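Long-range contact in putative epimerase (Burkholderia cenocepacia, PDB 4LW8), which is probably an NAD(P)-dependent sugar epimerase or dehydratase acting in the biosynthesis of the lipopolysaccharide O-antigen: residues G15-T27 with L38-A50. Residues are numbered along the deposited sequence; the frame is centred on the assembly and turned at random.
Sequences GRPSRRAFVTGLT and LQAAGYDVWGTVA
Ala-21 and Val-23 pack against Leu-38 on the buried face of two paired strands: CD1 of Leu-38 lies 3.6 Å from Val-23 CG2, tip to tip, and also touches Ala-21 CB, while Leu-235 of helix 227-240 also touches Leu-38. The strands run parallel, their axes 23° apart, and five backbone hydrogen bonds join them, from Asp-44 N to Arg-19 O at one end to Thr-48 N to Val-23 O at the other. Packing is tight at Gly-47, whose CA sits 3.0 Å from Val-23 O and 3.7 Å from Leu-26 CD2. Strand 20-24, helix 29-40 and strand 44-49 form a beta-alpha-beta unit, consistent with the opening unit of the Rossmann fold of this family; the type II turn Val-23 to Leu-26 leads from the first strand toward the helix.

The other face carries Arg-20, Phe-22, Asp-44 and Trp-46, the last three buried. Trp-46 CZ2 sits over one face of the Arg-20 guanidinium, toward its rim, with the planes 31° apart; Arg-20 NH1 is 3.4 Å from Trp-46 CZ2 and donates its hydrogen bond to Ala-84 O. Solvent is reached at exposed Pro-17, Arg-16 and Arg-19. With CG anti to the backbone N (chi1 175°), the extended chain of Arg-16 carries its guanidinium edge to Asp-44, whose carboxylate plane stands perpendicular. Arg-16 NE donates to Asp-44 OD2 at 2.8 Å, part of a salt bridge, from above the carboxylate plane; NH2 bonds the same oxygen less straight. Trp-46 NE1 to Asp-44 OD2, 3.0 Å, is a third bond and water 1 gives a fourth, so several donors probably stabilise the negative charge. Where the strands begin, Tyr-43 OH sits over the guanidinium of poorly ordered Arg-19, which forms a salt bridge with Asp-87.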
# COMPACT_ATOMS: atom_id res chain seq x y z
N GLY A 15 4.90 16.59 41.09
CA GLY A 15 4.41 17.52 40.10
C GLY A 15 4.11 16.86 38.77
O GLY A 15 4.00 15.63 38.68
N ARG A 16 3.97 17.67 37.73
CA ARG A 16 3.72 17.18 36.37
C ARG A 16 4.88 16.32 35.86
O ARG A 16 6.01 16.78 35.80
CB ARG A 16 3.47 18.36 35.44
CG ARG A 16 3.30 18.01 33.97
CD ARG A 16 2.87 19.25 33.20
NE ARG A 16 2.75 18.99 31.77
CZ ARG A 16 2.23 19.85 30.89
NH1 ARG A 16 1.76 21.02 31.30
NH2 ARG A 16 2.18 19.52 29.61
N PRO A 17 4.59 15.06 35.50
CA PRO A 17 5.63 14.09 35.11
C PRO A 17 6.51 14.58 33.96
O PRO A 17 6.01 15.18 32.99
CB PRO A 17 4.82 12.85 34.68
CG PRO A 17 3.48 13.01 35.32
CD PRO A 17 3.23 14.50 35.38
N SER A 18 7.81 14.33 34.08
CA SER A 18 8.78 14.71 33.05
C SER A 18 8.73 13.80 31.81
O SER A 18 9.04 14.24 30.70
CB SER A 18 10.19 14.69 33.65
OG SER A 18 10.52 13.40 34.10
N ARG A 19 8.38 12.54 32.01
CA ARG A 19 8.31 11.57 30.92
C ARG A 19 7.04 11.75 30.08
O ARG A 19 5.93 11.71 30.61
CB ARG A 19 8.37 10.14 31.47
CG ARG A 19 8.57 9.09 30.40
CD ARG A 19 8.78 7.72 31.03
NE ARG A 19 9.36 6.78 30.09
CZ ARG A 19 9.27 5.45 30.20
NH1 ARG A 19 8.62 4.92 31.23
NH2 ARG A 19 9.84 4.67 29.29
N ARG A 20 7.21 11.95 28.78
CA ARG A 20 6.08 12.35 27.96
C ARG A 20 5.64 11.30 26.94
O ARG A 20 6.46 10.57 26.37
CB ARG A 20 6.41 13.66 27.24
CG ARG A 20 6.60 14.83 28.20
CD ARG A 20 7.36 15.93 27.52
NE ARG A 20 7.48 17.15 28.29
CZ ARG A 20 7.65 18.33 27.71
NH1 ARG A 20 7.71 18.40 26.39
NH2 ARG A 20 7.75 19.44 28.43
N ALA A 21 4.34 11.23 26.73
CA ALA A 21 3.78 10.44 25.64
C ALA A 21 3.09 11.38 24.67
O ALA A 21 2.60 12.44 25.08
CB ALA A 21 2.82 9.40 26.15
N PHE A 22 3.06 10.99 23.40
CA PHE A 22 2.44 11.77 22.35
C PHE A 22 1.49 10.85 21.57
O PHE A 22 1.91 9.84 21.01
CB PHE A 22 3.51 12.37 21.44
CG PHE A 22 2.99 13.28 20.36
CD1 PHE A 22 2.38 14.48 20.67
CD2 PHE A 22 3.13 12.93 19.02
CE1 PHE A 22 1.92 15.33 19.68
CE2 PHE A 22 2.65 13.76 18.01
CZ PHE A 22 2.05 14.96 18.34
N VAL A 23 0.21 11.19 21.58
CA VAL A 23 -0.82 10.33 20.98
C VAL A 23 -1.57 11.08 19.90
O VAL A 23 -2.22 12.07 20.19
CB VAL A 23 -1.84 9.84 22.02
CG1 VAL A 23 -2.87 8.93 21.37
CG2 VAL A 23 -1.11 9.14 23.21
N THR A 24 -1.49 10.62 18.65
CA THR A 24 -2.32 11.24 17.63
C THR A 24 -3.76 10.75 17.77
O THR A 24 -4.00 9.61 18.14
CB THR A 24 -1.80 10.96 16.22
OG1 THR A 24 -1.87 9.54 15.96
CG2 THR A 24 -0.36 11.47 16.07
N GLY A 25 -4.73 11.62 17.47
CA GLY A 25 -6.14 11.27 17.62
C GLY A 25 -6.46 10.99 19.08
O GLY A 25 -7.27 10.12 19.39
N LEU A 26 -5.80 11.73 19.98
CA LEU A 26 -5.93 11.52 21.42
C LEU A 26 -7.38 11.62 21.93
O LEU A 26 -7.75 10.88 22.86
CB LEU A 26 -5.07 12.55 22.18
CG LEU A 26 -5.14 12.57 23.72
CD1 LEU A 26 -4.89 11.18 24.31
CD2 LEU A 26 -4.14 13.56 24.28
N THR A 27 -8.19 12.50 21.35
CA THR A 27 -9.54 12.70 21.90
C THR A 27 -10.59 11.80 21.23
O THR A 27 -11.77 11.89 21.52
CB THR A 27 -10.00 14.18 21.79
OG1 THR A 27 -10.00 14.60 20.43
CG2 THR A 27 -9.07 15.08 22.61
N LEU A 38 -1.69 5.33 29.73
CA LEU A 38 -0.40 6.03 29.78
C LEU A 38 -0.22 6.86 31.05
O LEU A 38 0.85 6.86 31.64
CB LEU A 38 -0.24 6.93 28.55
CG LEU A 38 0.01 6.17 27.24
CD1 LEU A 38 -0.20 7.09 26.07
CD2 LEU A 38 1.41 5.58 27.21
N GLN A 39 -1.26 7.58 31.45
CA GLN A 39 -1.21 8.37 32.67
C GLN A 39 -0.94 7.51 33.89
O GLN A 39 -0.15 7.87 34.76
CB GLN A 39 -2.51 9.15 32.85
CG GLN A 39 -2.56 10.44 32.03
CD GLN A 39 -3.93 11.07 32.02
OE1 GLN A 39 -4.91 10.47 32.45
NE2 GLN A 39 -4.00 12.30 31.52
N ALA A 40 -1.60 6.35 33.96
CA ALA A 40 -1.40 5.42 35.08
C ALA A 40 -0.01 4.80 35.05
O ALA A 40 0.51 4.39 36.08
CB ALA A 40 -2.46 4.33 35.08
N ALA A 41 0.59 4.72 33.87
CA ALA A 41 1.95 4.20 33.75
C ALA A 41 2.97 5.31 34.01
O ALA A 41 4.17 5.09 33.90
CB ALA A 41 2.18 3.59 32.39
N GLY A 42 2.47 6.50 34.32
CA GLY A 42 3.31 7.61 34.75
C GLY A 42 3.71 8.64 33.70
O GLY A 42 4.57 9.47 33.97
N TYR A 43 3.10 8.60 32.51
CA TYR A 43 3.43 9.57 31.46
C TYR A 43 2.68 10.89 31.58
O TYR A 43 1.54 10.94 32.05
CB TYR A 43 3.15 8.99 30.07
CG TYR A 43 4.07 7.88 29.61
CD1 TYR A 43 5.23 8.15 28.88
CD2 TYR A 43 3.77 6.55 29.88
CE1 TYR A 43 6.07 7.13 28.46
CE2 TYR A 43 4.60 5.51 29.46
CZ TYR A 43 5.75 5.81 28.75
OH TYR A 43 6.58 4.79 28.34
N ASP A 44 3.32 11.97 31.13
CA ASP A 44 2.62 13.21 30.82
C ASP A 44 2.10 13.07 29.40
O ASP A 44 2.88 13.01 28.45
CB ASP A 44 3.56 14.42 30.96
CG ASP A 44 2.88 15.75 30.65
OD1 ASP A 44 1.63 15.83 30.68
OD2 ASP A 44 3.61 16.74 30.38
N VAL A 45 0.78 13.00 29.24
CA VAL A 45 0.20 12.68 27.94
C VAL A 45 -0.08 13.94 27.13
O VAL A 45 -0.83 14.82 27.57
CB VAL A 45 -1.10 11.86 28.09
CG1 VAL A 45 -1.73 11.59 26.74
CG2 VAL A 45 -0.80 10.56 28.80
N TRP A 46 0.58 14.03 25.97
CA TRP A 46 0.31 15.06 24.95
C TRP A 46 -0.37 14.40 23.76
O TRP A 46 -0.28 13.19 23.60
CB TRP A 46 1.58 15.74 24.45
CG TRP A 46 2.39 16.49 25.47
CD1 TRP A 46 2.69 16.08 26.74
CD2 TRP A 46 3.02 17.75 25.29
NE1 TRP A 46 3.46 17.03 27.37
CE2 TRP A 46 3.68 18.07 26.49
CE3 TRP A 46 3.08 18.66 24.22
CZ2 TRP A 46 4.40 19.25 26.67
CZ3 TRP A 46 3.80 19.84 24.40
CH2 TRP A 46 4.45 20.12 25.61
N GLY A 47 -1.04 15.17 22.92
CA GLY A 47 -1.65 14.57 21.74
C GLY A 47 -2.19 15.58 20.76
O GLY A 47 -2.23 16.77 21.06
N THR A 48 -2.63 15.12 19.59
CA THR A 48 -3.15 16.03 18.58
C THR A 48 -4.67 16.03 18.57
O THR A 48 -5.29 15.03 18.92
CB THR A 48 -2.63 15.67 17.18
OG1 THR A 48 -3.11 14.37 16.79
CG2 THR A 48 -1.10 15.68 17.16
N VAL A 49 -5.24 17.17 18.18
CA VAL A 49 -6.67 17.31 17.87
C VAL A 49 -6.79 18.04 16.54
O VAL A 49 -5.86 18.72 16.12
CB VAL A 49 -7.43 18.12 18.95
CG1 VAL A 49 -7.42 17.40 20.29
CG2 VAL A 49 -6.85 19.52 19.07
N ALA A 50 -7.94 17.92 15.89
CA ALA A 50 -8.17 18.63 14.63
C ALA A 50 -8.33 20.13 14.89
O ALA A 50 -9.08 20.52 15.77
CB ALA A 50 -9.43 18.10 13.92
O HOH W 1 6.34 16.91 30.89
O HOH W 2 6.73 6.12 32.94
O HOH W 3 -7.94 13.90 18.95